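PDB 6QE7: anti-sigma-I factor RsgI3 from Clostridium thermocellum, which probably restrains the sigma factor SigI3 from the cytoplasmic side of the membrane and binds pectin and related cell-wall polysaccharides through its extracellular pair of PA14 domains. Local coordinates for residues 14-19 / 83-88; 121-126 / 131-136; 162-167 / 257-262; 270-275 / 280-285. All blocks are in the same frame, centred on the assembly; numbering follows the deposited sequence.

Contact 1: residues 14-19 / 83-88; sequences MDFSRF and DKWKSQ
F16 and W85 supply the direct apolar part of this surface contact in the first PA14 domain, between the loop 14-19 and the turn that follows strand 79-84. Their side chains approach from opposite directions, and CZ of F16 comes 3.8 Å from CH2 of W85. The planes are inclined by only 22°, yet the ring centroids of F16 and the W85 benzo ring stay 5.9 Å apart. The rings are slid so far past one another that they hardly overlap, and CZ and CE2 of F16 meet CH2 and CZ2 of W85. CG of W85 lies anti to the backbone N (chi1 -160°), which brings the six-membered ring up to the loop.

Polar contact runs through a water. It donates to O of M14 at 2.9 Å and accepts from NE1 of W85 at 3.0 Å, lying in the indole plane. The same carbonyl oxygen of M14 also faces the indole edge, 3.8 Å from CZ2 of W85. A calcium ion lies about 7 Å from the M14 side chain.

Within the loop, OG of S17 donates to OD1 of D15 at 2.7 Å, on its syn side but somewhat out of plane; ND2 of N13 also bonds OG. OD2 of D15 accepts from the backbone of Q253 in the second PA14 domain.

R49 and R73 make cation-pi contacts with F16 and W85 respectively, and E110 of strand 105-113 touches both rings. The chemistry is therefore that of a light, hydrated join: two barely overlapping rings, one shared water and flanking charged groups, with no direct hydrogen bond between the two segments.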
loop_
_atom_site.group_PDB
_atom_site.type_symbol
_atom_site.label_atom_id
_atom_site.label_comp_id
_atom_site.label_asym_id
_atom_site.label_seq_id
_atom_site.Cartn_x
_atom_site.Cartn_y
_atom_site.Cartn_z
ATOM N N MET A 14 -2.788 -0.628 5.802
ATOM C CA MET A 14 -4.004 0.194 6.030
ATOM C C MET A 14 -4.283 1.082 4.830
ATOM O O MET A 14 -5.273 1.806 4.836
ATOM C CB MET A 14 -3.880 0.968 7.344
ATOM C CG MET A 14 -2.990 2.192 7.379
ATOM S SD MET A 14 -2.966 2.328 9.268
ATOM C CE MET A 14 -1.567 3.459 9.462
ATOM N N ASP A 15 -3.482 0.949 3.765
ATOM C CA ASP A 15 -3.687 1.753 2.539
ATOM C C ASP A 15 -3.860 0.867 1.325
ATOM O O ASP A 15 -3.365 1.273 0.248
ATOM C CB ASP A 15 -2.459 2.616 2.249
ATOM C CG ASP A 15 -1.178 1.785 2.044
ATOM O OD1 ASP A 15 -1.171 0.533 2.333
ATOM O OD2 ASP A 15 -0.208 2.400 1.588
ATOM N N PHE A 16 -4.482 -0.298 1.449
ATOM C CA PHE A 16 -4.866 -1.135 0.289
ATOM C C PHE A 16 -3.593 -1.543 -0.436
ATOM O O PHE A 16 -3.614 -1.613 -1.649
ATOM C CB PHE A 16 -5.825 -0.419 -0.678
ATOM C CG PHE A 16 -7.040 0.086 0.074
ATOM C CD1 PHE A 16 -7.967 -0.809 0.546
ATOM C CD2 PHE A 16 -7.164 1.419 0.408
ATOM C CE1 PHE A 16 -9.060 -0.371 1.272
ATOM C CE2 PHE A 16 -8.237 1.866 1.161
ATOM C CZ PHE A 16 -9.169 0.954 1.602
ATOM N N SER A 17 -2.535 -1.820 0.305
ATOM C CA SER A 17 -1.341 -2.557 -0.172
ATOM C C SER A 17 -1.170 -3.782 0.717
ATOM O O SER A 17 -1.836 -3.881 1.843
ATOM C CB SER A 17 -0.082 -1.698 -0.196
ATOM O OG SER A 17 0.284 -1.339 1.146
ATOM N N ARG A 18 -0.336 -4.694 0.248
ATOM C CA ARG A 18 -0.137 -6.051 0.822
ATOM C C ARG A 18 -1.466 -6.800 0.808
ATOM O O ARG A 18 -1.937 -7.278 1.853
ATOM C CB ARG A 18 0.401 -5.933 2.239
ATOM C CG ARG A 18 1.907 -5.822 2.283
ATOM C CD ARG A 18 2.272 -5.734 3.733
ATOM N NE ARG A 18 3.641 -5.334 3.935
ATOM C CZ ARG A 18 4.687 -6.151 3.858
ATOM N NH1 ARG A 18 4.536 -7.421 3.499
ATOM N NH2 ARG A 18 5.887 -5.689 4.149
ATOM N N PHE A 19 -1.993 -6.950 -0.383
ATOM C CA PHE A 19 -3.253 -7.670 -0.632
ATOM C C PHE A 19 -3.067 -9.116 -0.138
ATOM O O PHE A 19 -2.010 -9.686 -0.411
ATOM C CB PHE A 19 -3.627 -7.583 -2.113
ATOM C CG PHE A 19 -4.706 -8.578 -2.437
ATOM C CD1 PHE A 19 -6.009 -8.396 -1.967
ATOM C CD2 PHE A 19 -4.399 -9.759 -3.093
ATOM C CE1 PHE A 19 -6.990 -9.342 -2.202
ATOM C CE2 PHE A 19 -5.410 -10.689 -3.351
ATOM C CZ PHE A 19 -6.684 -10.487 -2.872
ATOM N N ASP A 83 -17.050 10.315 4.406
ATOM C CA ASP A 83 -15.596 10.540 4.247
ATOM C C ASP A 83 -15.069 10.801 5.643
ATOM O O ASP A 83 -15.003 11.933 6.043
ATOM C CB ASP A 83 -15.265 11.679 3.288
ATOM C CG ASP A 83 -13.794 11.707 2.893
ATOM O OD1 ASP A 83 -13.034 10.928 3.428
ATOM O OD2 ASP A 83 -13.429 12.509 2.055
ATOM N N LYS A 84 -14.669 9.747 6.336
ATOM C CA LYS A 84 -14.162 9.876 7.716
ATOM C C LYS A 84 -12.934 8.993 7.866
ATOM O O LYS A 84 -12.995 8.009 8.668
ATOM C CB LYS A 84 -15.257 9.484 8.692
ATOM C CG LYS A 84 -16.411 10.454 8.735
ATOM C CD LYS A 84 -16.024 11.847 9.099
ATOM C CE LYS A 84 -17.280 12.695 9.084
ATOM N NZ LYS A 84 -17.075 13.885 9.904
ATOM N N TRP A 85 -11.940 9.247 7.032
ATOM C CA TRP A 85 -10.738 8.392 6.984
ATOM C C TRP A 85 -9.755 8.823 8.060
ATOM O O TRP A 85 -8.925 9.690 7.811
ATOM C CB TRP A 85 -10.091 8.543 5.615
ATOM C CG TRP A 85 -9.190 7.392 5.306
ATOM C CD1 TRP A 85 -7.845 7.439 5.109
ATOM C CD2 TRP A 85 -9.582 6.044 5.007
ATOM N NE1 TRP A 85 -7.372 6.189 4.789
ATOM C CE2 TRP A 85 -8.407 5.337 4.618
ATOM C CE3 TRP A 85 -10.769 5.341 5.087
ATOM C CZ2 TRP A 85 -8.378 3.970 4.444
ATOM C CZ3 TRP A 85 -10.762 3.973 4.858
ATOM C CH2 TRP A 85 -9.575 3.299 4.511
ATOM N N LYS A 86 -9.911 8.303 9.269
ATOM C CA LYS A 86 -9.191 8.795 10.465
ATOM C C LYS A 86 -9.268 7.723 11.538
ATOM O O LYS A 86 -10.106 6.793 11.427
ATOM C CB LYS A 86 -9.764 10.108 11.009
ATOM C CG LYS A 86 -11.172 9.981 11.580
ATOM C CD LYS A 86 -11.811 11.281 11.905
ATOM C CE LYS A 86 -13.146 11.124 12.608
ATOM N NZ LYS A 86 -13.585 12.459 13.067
ATOM N N SER A 87 -8.414 7.933 12.518
ATOM C CA SER A 87 -8.310 7.224 13.788
ATOM C C SER A 87 -9.579 7.581 14.576
ATOM O O SER A 87 -9.893 8.789 14.793
ATOM C CB SER A 87 -7.029 7.608 14.468
ATOM O OG SER A 87 -6.935 7.015 15.723
ATOM N N GLN A 88 -10.359 6.564 14.921
ATOM C CA GLN A 88 -11.550 6.785 15.746
ATOM C C GLN A 88 -11.937 5.471 16.414
ATOM O O GLN A 88 -11.997 4.473 15.744
ATOM C CB GLN A 88 -12.746 7.290 14.928
ATOM C CG GLN A 88 -13.038 6.468 13.682
ATOM C CD GLN A 88 -14.268 6.956 12.951
ATOM O OE1 GLN A 88 -14.528 8.137 12.831
ATOM N NE2 GLN A 88 -15.075 6.026 12.450
HETATM O O HOH W 1 -4.969 4.555 4.096
#

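Contact 2: residues 121-126 / 131-136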
loop_
_atom_site.group_PDB
_atom_site.type_symbol
_atom_site.label_atom_id
_atom_site.label_comp_id
_atom_site.label_asym_id
_atom_site.label_seq_id
_atom_site.Cartn_x
_atom_site.Cartn_y
_atom_site.Cartn_z
ATOM N N LYS A 121 -19.344 -1.972 10.390
ATOM C CA LYS A 121 -20.795 -2.243 10.223
ATOM C C LYS A 121 -21.401 -1.214 9.300
ATOM O O LYS A 121 -21.084 0.021 9.491
ATOM C CB LYS A 121 -21.521 -2.089 11.554
ATOM C CG LYS A 121 -21.017 -3.060 12.602
ATOM C CD LYS A 121 -21.560 -2.886 13.981
ATOM C CE LYS A 121 -20.767 -3.790 14.895
ATOM N NZ LYS A 121 -21.576 -4.225 16.040
ATOM N N LEU A 122 -22.219 -1.707 8.375
ATOM C CA LEU A 122 -22.955 -0.876 7.397
ATOM C C LEU A 122 -24.458 -1.093 7.599
ATOM O O LEU A 122 -24.899 -2.215 7.408
ATOM C CB LEU A 122 -22.536 -1.279 5.983
ATOM C CG LEU A 122 -23.282 -0.582 4.853
ATOM C CD1 LEU A 122 -23.026 0.897 4.886
ATOM C CD2 LEU A 122 -22.886 -1.135 3.498
ATOM N N MET A 123 -25.201 -0.028 7.865
ATOM C CA MET A 123 -26.651 -0.070 8.119
ATOM C C MET A 123 -27.372 0.868 7.156
ATOM O O MET A 123 -26.725 1.604 6.405
ATOM C CB MET A 123 -26.899 0.335 9.570
ATOM C CG MET A 123 -26.153 -0.540 10.508
ATOM S SD MET A 123 -26.531 -0.245 12.171
ATOM C CE MET A 123 -25.773 1.326 12.537
ATOM N N TRP A 124 -28.689 0.757 7.078
ATOM C CA TRP A 124 -29.535 1.667 6.291
ATOM C C TRP A 124 -30.900 1.785 6.979
ATOM O O TRP A 124 -31.236 0.925 7.737
ATOM C CB TRP A 124 -29.703 1.252 4.835
ATOM C CG TRP A 124 -30.481 0.015 4.568
ATOM C CD1 TRP A 124 -30.972 -0.873 5.483
ATOM C CD2 TRP A 124 -30.687 -0.563 3.281
ATOM N NE1 TRP A 124 -31.468 -1.965 4.839
ATOM C CE2 TRP A 124 -31.357 -1.779 3.488
ATOM C CE3 TRP A 124 -30.459 -0.138 1.982
ATOM C CZ2 TRP A 124 -31.788 -2.571 2.442
ATOM C CZ3 TRP A 124 -30.882 -0.930 0.940
ATOM C CH2 TRP A 124 -31.526 -2.146 1.175
ATOM N N SER A 125 -31.619 2.840 6.662
ATOM C CA SER A 125 -32.946 3.204 7.184
ATOM C C SER A 125 -33.634 4.026 6.100
ATOM O O SER A 125 -32.919 4.518 5.158
ATOM C CB SER A 125 -32.840 3.909 8.513
ATOM O OG SER A 125 -32.440 5.254 8.353
ATOM N N SER A 126 -34.977 4.070 6.158
ATOM C CA SER A 126 -35.868 4.967 5.360
ATOM C C SER A 126 -37.259 5.055 6.012
ATOM O O SER A 126 -37.430 4.564 7.193
ATOM C CB SER A 126 -35.965 4.561 3.885
ATOM O OG SER A 126 -36.377 3.239 3.699
ATOM N N LYS A 131 -34.265 0.598 10.729
ATOM C CA LYS A 131 -32.809 0.677 10.666
ATOM C C LYS A 131 -32.325 -0.742 10.868
ATOM O O LYS A 131 -32.641 -1.273 11.915
ATOM C CB LYS A 131 -32.277 1.599 11.752
ATOM C CG LYS A 131 -30.802 1.911 11.613
ATOM C CD LYS A 131 -30.250 2.583 12.835
ATOM C CE LYS A 131 -28.807 3.008 12.683
ATOM N NZ LYS A 131 -28.345 3.813 13.846
ATOM N N GLU A 132 -31.638 -1.324 9.881
ATOM C CA GLU A 132 -30.971 -2.626 10.067
ATOM C C GLU A 132 -29.575 -2.566 9.444
ATOM O O GLU A 132 -29.379 -1.686 8.593
ATOM C CB GLU A 132 -31.875 -3.672 9.396
ATOM C CG GLU A 132 -32.217 -3.357 7.971
ATOM C CD GLU A 132 -32.941 -4.432 7.162
ATOM O OE1 GLU A 132 -33.455 -5.348 7.786
ATOM O OE2 GLU A 132 -33.018 -4.336 5.880
ATOM N N ILE A 133 -28.682 -3.476 9.849
ATOM C CA ILE A 133 -27.587 -4.049 9.022
ATOM C C ILE A 133 -28.079 -4.332 7.608
ATOM O O ILE A 133 -29.025 -5.100 7.425
ATOM C CB ILE A 133 -27.004 -5.333 9.662
ATOM C CG1 ILE A 133 -26.376 -5.092 11.033
ATOM C CG2 ILE A 133 -26.016 -5.964 8.697
ATOM C CD1 ILE A 133 -25.034 -4.313 10.956
ATOM N N ILE A 134 -27.389 -3.833 6.588
ATOM C CA ILE A 134 -27.893 -4.086 5.222
ATOM C C ILE A 134 -27.756 -5.577 4.999
ATOM O O ILE A 134 -26.648 -6.116 5.015
ATOM C CB ILE A 134 -27.193 -3.289 4.114
ATOM C CG1 ILE A 134 -27.203 -1.783 4.372
ATOM C CG2 ILE A 134 -27.798 -3.610 2.744
ATOM C CD1 ILE A 134 -26.689 -0.945 3.205
ATOM N N PRO A 135 -28.842 -6.286 4.658
ATOM C CA PRO A 135 -28.773 -7.739 4.552
ATOM C C PRO A 135 -28.319 -8.273 3.203
ATOM O O PRO A 135 -28.287 -7.522 2.243
ATOM C CB PRO A 135 -30.225 -8.131 4.845
ATOM C CG PRO A 135 -30.996 -7.021 4.211
ATOM C CD PRO A 135 -30.211 -5.767 4.517
ATOM N N SER A 136 -27.936 -9.558 3.178
ATOM C CA SER A 136 -27.271 -10.195 2.025
ATOM C C SER A 136 -28.233 -10.254 0.867
ATOM O O SER A 136 -27.759 -10.263 -0.262
ATOM C CB SER A 136 -26.743 -11.588 2.307
ATOM O OG SER A 136 -27.749 -12.413 2.846
HETATM O O HOH W 2 -24.224 -4.780 5.691
#
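W124 and E132 pair through backbone and side chain alike. Among the backbone bonds, N of W124 donates to O of E132 at 3.0 Å and N of E132 returns to O of W124 at 3.1 Å, an antiparallel hydrogen-bonded pair; a third joins N of I134 to O of L122.

The side-chain bond runs from NE1 of W124 to OE2 of E132, 3.0 Å long and nearly straight. Both residues place CG between the backbone N and the carbonyl carbon (chi1 68° and 53°), which sets indole and carboxylate side by side, their planes only 7° apart. OE2 offers its anti lone pair and also takes a salt bridge from R57, so OE2 has two partners.

Apolar packing centres on I134, whose CG1 and CG2 lie over one indole face, with CG1 3.7 Å from CG of W124. Its CD1 reaches on to CG of L122 at 3.8 Å. Beyond the non-hydrogen-bonded pair M123-I133, CE of M123 presses on CE of K131 at 3.5 Å, while the ammonium of K131 pairs with E92.

In this hairpin of the first PA14 domain, strand 119-125 pairs with 60-69 and 29-31 as well as with the short strand 132-133, while V54 of strand 53-54 packs against W124 and I134.

Contact 3: residues 162-167 / 257-262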
loop_
_atom_site.group_PDB
_atom_site.type_symbol
_atom_site.label_atom_id
_atom_site.label_comp_id
_atom_site.label_asym_id
_atom_site.label_seq_id
_atom_site.Cartn_x
_atom_site.Cartn_y
_atom_site.Cartn_z
ATOM N N ALA A 162 26.972 6.695 -17.415
ATOM C CA ALA A 162 26.919 7.100 -15.990
ATOM C C ALA A 162 25.825 8.132 -15.761
ATOM O O ALA A 162 25.820 8.614 -14.641
ATOM C CB ALA A 162 28.212 7.682 -15.520
ATOM N N GLU A 163 24.972 8.430 -16.751
ATOM C CA GLU A 163 24.102 9.633 -16.762
ATOM C C GLU A 163 22.646 9.208 -16.937
ATOM O O GLU A 163 21.836 10.060 -17.240
ATOM C CB GLU A 163 24.566 10.605 -17.860
ATOM C CG GLU A 163 25.787 11.442 -17.438
ATOM C CD GLU A 163 26.187 12.692 -18.232
ATOM O OE1 GLU A 163 25.605 12.954 -19.329
ATOM O OE2 GLU A 163 27.092 13.421 -17.732
ATOM N N LEU A 164 22.336 7.938 -16.679
ATOM C CA LEU A 164 20.965 7.367 -16.759
ATOM C C LEU A 164 20.376 7.698 -18.138
ATOM O O LEU A 164 19.107 7.833 -18.257
ATOM C CB LEU A 164 20.122 7.889 -15.589
ATOM C CG LEU A 164 20.697 7.565 -14.196
ATOM C CD1 LEU A 164 20.049 8.397 -13.097
ATOM C CD2 LEU A 164 20.557 6.088 -13.892
ATOM N N LYS A 165 21.209 7.667 -19.190
ATOM C CA LYS A 165 20.707 7.988 -20.566
ATOM C C LYS A 165 20.383 6.725 -21.367
ATOM O O LYS A 165 19.237 6.557 -21.770
ATOM C CB LYS A 165 21.691 8.911 -21.297
ATOM C CG LYS A 165 21.614 10.387 -20.913
ATOM C CD LYS A 165 22.383 11.311 -21.855
ATOM C CE LYS A 165 22.816 12.541 -21.088
ATOM N NZ LYS A 165 23.413 13.582 -21.946
ATOM N N ASP A 166 21.351 5.859 -21.655
ATOM C CA ASP A 166 21.175 4.755 -22.631
ATOM C C ASP A 166 20.634 3.524 -21.893
ATOM O O ASP A 166 21.433 2.860 -21.158
ATOM C CB ASP A 166 22.505 4.415 -23.310
ATOM C CG ASP A 166 22.340 3.236 -24.245
ATOM O OD1 ASP A 166 21.272 3.130 -24.851
ATOM O OD2 ASP A 166 23.286 2.466 -24.390
ATOM N N LYS A 167 19.347 3.211 -22.037
ATOM C CA LYS A 167 18.721 2.181 -21.176
ATOM C C LYS A 167 18.983 0.818 -21.801
ATOM O O LYS A 167 18.745 0.672 -22.929
ATOM C CB LYS A 167 17.210 2.361 -21.003
ATOM C CG LYS A 167 16.565 1.343 -20.062
ATOM C CD LYS A 167 15.047 1.237 -20.197
ATOM C CE LYS A 167 14.345 2.473 -19.677
ATOM N NZ LYS A 167 13.065 2.707 -20.380
ATOM N N LYS A 257 12.783 5.832 -4.686
ATOM C CA LYS A 257 13.667 5.907 -5.875
ATOM C C LYS A 257 15.096 5.924 -5.361
ATOM O O LYS A 257 15.403 6.661 -4.366
ATOM C CB LYS A 257 13.297 7.083 -6.773
ATOM C CG LYS A 257 14.112 7.147 -8.074
ATOM C CD LYS A 257 13.503 8.080 -9.153
ATOM C CE LYS A 257 13.375 9.499 -8.650
ATOM N NZ LYS A 257 12.940 10.438 -9.723
ATOM N N VAL A 258 15.917 5.066 -5.963
ATOM C CA VAL A 258 17.369 5.000 -5.732
ATOM C C VAL A 258 18.038 5.053 -7.116
ATOM O O VAL A 258 17.641 4.280 -8.051
ATOM C CB VAL A 258 17.807 3.756 -4.916
ATOM C CG1 VAL A 258 19.329 3.694 -4.700
ATOM C CG2 VAL A 258 17.168 3.736 -3.553
ATOM N N GLU A 259 19.035 5.932 -7.225
ATOM C CA GLU A 259 19.897 6.091 -8.437
ATOM C C GLU A 259 21.374 5.879 -8.024
ATOM O O GLU A 259 21.831 6.371 -6.958
ATOM C CB GLU A 259 19.629 7.420 -9.158
ATOM C CG GLU A 259 18.302 7.526 -9.908
ATOM C CD GLU A 259 17.904 8.882 -10.511
ATOM O OE1 GLU A 259 18.551 9.903 -10.201
ATOM O OE2 GLU A 259 16.891 8.922 -11.219
ATOM N N TYR A 260 22.091 5.141 -8.863
ATOM C CA TYR A 260 23.510 4.757 -8.676
ATOM C C TYR A 260 24.252 5.024 -9.991
ATOM O O TYR A 260 23.797 4.631 -11.060
ATOM C CB TYR A 260 23.659 3.267 -8.338
ATOM C CG TYR A 260 25.090 2.810 -8.224
ATOM C CD1 TYR A 260 25.900 3.365 -7.253
ATOM C CD2 TYR A 260 25.670 1.892 -9.077
ATOM C CE1 TYR A 260 27.222 3.002 -7.108
ATOM C CE2 TYR A 260 27.026 1.572 -8.997
ATOM C CZ TYR A 260 27.809 2.114 -7.996
ATOM O OH TYR A 260 29.145 1.828 -7.804
ATOM N N CYS A 261 25.424 5.610 -9.901
ATOM C CA CYS A 261 26.325 5.679 -11.059
ATOM C C CYS A 261 27.715 5.190 -10.621
ATOM O O CYS A 261 28.190 5.441 -9.551
ATOM C CB CYS A 261 26.257 7.045 -11.710
ATOM S SG CYS A 261 26.946 8.395 -10.719
ATOM N N ASN A 262 28.258 4.364 -11.453
ATOM C CA ASN A 262 29.650 3.908 -11.426
ATOM C C ASN A 262 30.513 4.803 -12.318
ATOM O O ASN A 262 30.100 5.106 -13.458
ATOM C CB ASN A 262 29.673 2.498 -11.995
ATOM C CG ASN A 262 30.858 1.812 -11.413
ATOM O OD1 ASN A 262 30.927 1.784 -10.180
ATOM N ND2 ASN A 262 31.781 1.377 -12.273
#
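This is a buried packing contact without hydrogen bonds across it, in which the loop 162-167, between strands 154-159 and 167-173 of the second PA14 domain, rests on strand 254-263. Two places carry it: a leucine methyl on a carboxylate, and an alanine against C261 and N262.

In the first, L164 sends one branch at E259. CD1 of L164 sits almost directly above the flat carboxylate, 3.4 Å from CD of E259 and nearly equally far from the oxygens, at 3.6 Å from OE1 and 3.7 Å from OE2. A methyl placed over that face does not compete for the in-plane lone pairs, and OE2 keeps a salt bridge with R197. The chain of E259 is extended beyond CG, with CG beside its backbone N (chi1 -72°), which lifts the carboxylate from the strand to meet the leucine.

The second place lies farther along the strand, and A162 makes both of its touches. O of A162 approaches CB of C261 at 3.4 Å, with SG of C261 more distant at 4.1 Å, and CB of A162 leans on O of N262 at 3.8 Å.

Within the loop, the carboxylate of D161 accepts from the backbone N atoms of E163, K165 and D166, while S195 OG accepts from N of L164. Y159 of strand 154-159 also touches L164. Across the contact, strand 254-263 runs between strands 193-202 and 219-224, to both of which it is hydrogen-bonded.

Contact 4: residues 270-275 / 280-285; sequences KLLWSS and KEVVPS
O of E281 is approached from two neighbouring residues of strand 268-274: N of W273 donates to it at 2.8 Å, and CA of L272 makes a CA-H...O contact at 3.0 Å. The reciprocal bond, N of E281 to O of W273, completes an antiparallel hydrogen-bonded pair. O of L271 is shared in a similar way, between N of V283 at 3.0 Å and CA of V282.

Side chains repeat the pairing. NE1 of W273 points at OE2 of E281, 2.9 Å away and 170° at the hydrogen, with the acceptor essentially in the indole plane. OE2 uses the lone pair directed away from its sister oxygen. Ring and carboxylate run alongside each other, nearly coplanar.

One indole face is covered by V283. Its CG1 stands 4.0 Å from the centroid of the six-membered ring of W273, a CH-pi contact only 3° off the normal. The other methyl, CG2, lies 3.7 Å from CG of W273; CG1 anti to the backbone N (chi1 -177°) is what spreads the two branches along the indole. CD of P284 adds a contact to CZ2 of W273 at 3.6 Å, the proline and indole side chains crossing at about a right angle.

Y210 and I202 also pack on W273. The short strand 281-282, folded back on 268-274, whose W273 is buried, closes a beta hairpin at the C-terminal end of the second PA14 beta sandwich.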
loop_
_atom_site.group_PDB
_atom_site.type_symbol
_atom_site.label_atom_id
_atom_site.label_comp_id
_atom_site.label_asym_id
_atom_site.label_seq_id
_atom_site.Cartn_x
_atom_site.Cartn_y
_atom_site.Cartn_z
ATOM N N LYS A 270 24.873 -0.882 -1.518
ATOM C CA LYS A 270 23.905 -1.459 -0.522
ATOM C C LYS A 270 22.997 -0.316 -0.061
ATOM O O LYS A 270 23.546 0.787 0.086
ATOM C CB LYS A 270 24.634 -2.056 0.687
ATOM C CG LYS A 270 25.471 -3.311 0.447
ATOM C CD LYS A 270 26.390 -3.697 1.623
ATOM C CE LYS A 270 26.891 -5.142 1.640
ATOM N NZ LYS A 270 27.111 -5.746 0.294
ATOM N N LEU A 271 21.688 -0.575 0.163
ATOM C CA LEU A 271 20.737 0.376 0.836
ATOM C C LEU A 271 20.363 -0.276 2.153
ATOM O O LEU A 271 19.938 -1.461 2.137
ATOM C CB LEU A 271 19.505 0.687 -0.038
ATOM C CG LEU A 271 18.436 1.588 0.589
ATOM C CD1 LEU A 271 18.926 3.031 0.690
ATOM C CD2 LEU A 271 17.150 1.517 -0.174
ATOM N N LEU A 272 20.699 0.404 3.240
ATOM C CA LEU A 272 20.406 -0.052 4.604
ATOM C C LEU A 272 19.386 0.889 5.222
ATOM O O LEU A 272 19.358 2.046 4.819
ATOM C CB LEU A 272 21.712 -0.011 5.392
ATOM C CG LEU A 272 22.809 -0.850 4.729
ATOM C CD1 LEU A 272 23.860 0.040 4.074
ATOM C CD2 LEU A 272 23.425 -1.817 5.733
ATOM N N TRP A 273 18.718 0.429 6.261
ATOM C CA TRP A 273 17.930 1.302 7.152
ATOM C C TRP A 273 18.217 0.994 8.627
ATOM O O TRP A 273 18.713 -0.123 9.011
ATOM C CB TRP A 273 16.420 1.218 6.851
ATOM C CG TRP A 273 15.777 -0.134 7.043
ATOM C CD1 TRP A 273 16.329 -1.292 7.506
ATOM C CD2 TRP A 273 14.419 -0.467 6.723
ATOM N NE1 TRP A 273 15.401 -2.278 7.536
ATOM C CE2 TRP A 273 14.236 -1.816 7.028
ATOM C CE3 TRP A 273 13.342 0.266 6.247
ATOM C CZ2 TRP A 273 13.021 -2.455 6.879
ATOM C CZ3 TRP A 273 12.141 -0.372 6.061
ATOM C CH2 TRP A 273 11.991 -1.711 6.357
ATOM N N SER A 274 17.831 1.963 9.427
ATOM C CA SER A 274 17.929 1.875 10.888
ATOM C C SER A 274 16.877 2.786 11.489
ATOM O O SER A 274 16.472 3.809 10.827
ATOM C CB SER A 274 19.352 2.242 11.322
ATOM O OG SER A 274 19.601 3.649 11.200
ATOM N N SER A 275 16.554 2.548 12.746
ATOM C CA SER A 275 15.669 3.457 13.506
ATOM C C SER A 275 15.778 3.082 14.966
ATOM O O SER A 275 16.495 2.132 15.232
ATOM C CB SER A 275 14.265 3.424 13.007
ATOM O OG SER A 275 13.581 2.262 13.430
ATOM N N LYS A 280 20.192 -1.725 12.406
ATOM C CA LYS A 280 20.751 -1.423 11.058
ATOM C C LYS A 280 20.819 -2.697 10.255
ATOM O O LYS A 280 21.284 -3.692 10.754
ATOM C CB LYS A 280 22.117 -0.757 11.087
ATOM C CG LYS A 280 22.644 -0.229 9.745
ATOM C CD LYS A 280 23.448 1.050 9.882
ATOM C CE LYS A 280 24.832 0.818 10.408
ATOM N NZ LYS A 280 25.822 1.180 9.375
ATOM N N GLU A 281 20.276 -2.655 9.043
ATOM C CA GLU A 281 20.347 -3.810 8.149
ATOM C C GLU A 281 20.196 -3.320 6.712
ATOM O O GLU A 281 19.625 -2.231 6.488
ATOM C CB GLU A 281 19.306 -4.857 8.583
ATOM C CG GLU A 281 17.860 -4.355 8.522
ATOM C CD GLU A 281 16.764 -5.409 8.672
ATOM O OE1 GLU A 281 17.071 -6.553 9.073
ATOM O OE2 GLU A 281 15.572 -5.075 8.367
ATOM N N VAL A 282 20.596 -4.167 5.772
ATOM C CA VAL A 282 20.176 -4.052 4.358
ATOM C C VAL A 282 18.621 -4.045 4.347
ATOM O O VAL A 282 18.012 -4.915 4.986
ATOM C CB VAL A 282 20.785 -5.178 3.501
ATOM C CG1 VAL A 282 20.256 -5.126 2.075
ATOM C CG2 VAL A 282 22.321 -5.131 3.485
ATOM N N VAL A 283 17.983 -3.078 3.677
ATOM C CA VAL A 283 16.504 -3.115 3.599
ATOM C C VAL A 283 16.132 -4.424 2.915
ATOM O O VAL A 283 16.639 -4.726 1.814
ATOM C CB VAL A 283 15.959 -1.914 2.854
ATOM C CG1 VAL A 283 14.457 -1.964 2.876
ATOM C CG2 VAL A 283 16.524 -0.619 3.421
ATOM N N PRO A 284 15.254 -5.228 3.554
ATOM C CA PRO A 284 14.950 -6.578 3.100
ATOM C C PRO A 284 13.994 -6.553 1.919
ATOM O O PRO A 284 13.216 -5.664 1.811
ATOM C CB PRO A 284 14.329 -7.323 4.307
ATOM C CG PRO A 284 14.310 -6.353 5.431
ATOM C CD PRO A 284 14.741 -4.987 4.904
ATOM N N SER A 285 14.060 -7.562 1.078
ATOM C CA SER A 285 13.146 -7.704 -0.084
ATOM C C SER A 285 11.685 -7.684 0.382
ATOM O O SER A 285 10.845 -7.137 -0.333
ATOM C CB SER A 285 13.436 -8.935 -0.821
ATOM O OG SER A 285 12.799 -8.890 -2.099
#

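Overall arrangement
From the N terminus, contact 1 closes the long excursion from the loop 14-19 to the turn after strand 79-84, within the first PA14 domain. Contact 2 then closes the short hairpin near that domain's C-terminal end. Past the linker, contact 3 ties the loop 162-167 to strand 254-263, and contact 4 closes a hairpin at the corresponding place in the second domain. All four run in series; none nests or crosses. Contacts 2 and 4 are counterparts, with centres about 47 Å apart. Contacts 3 and 4 touch where CG2 of V258 packs 4.0 Å from CD2 of L271, linking two sheets, while the loop of contact 1 reaches across to the second domain.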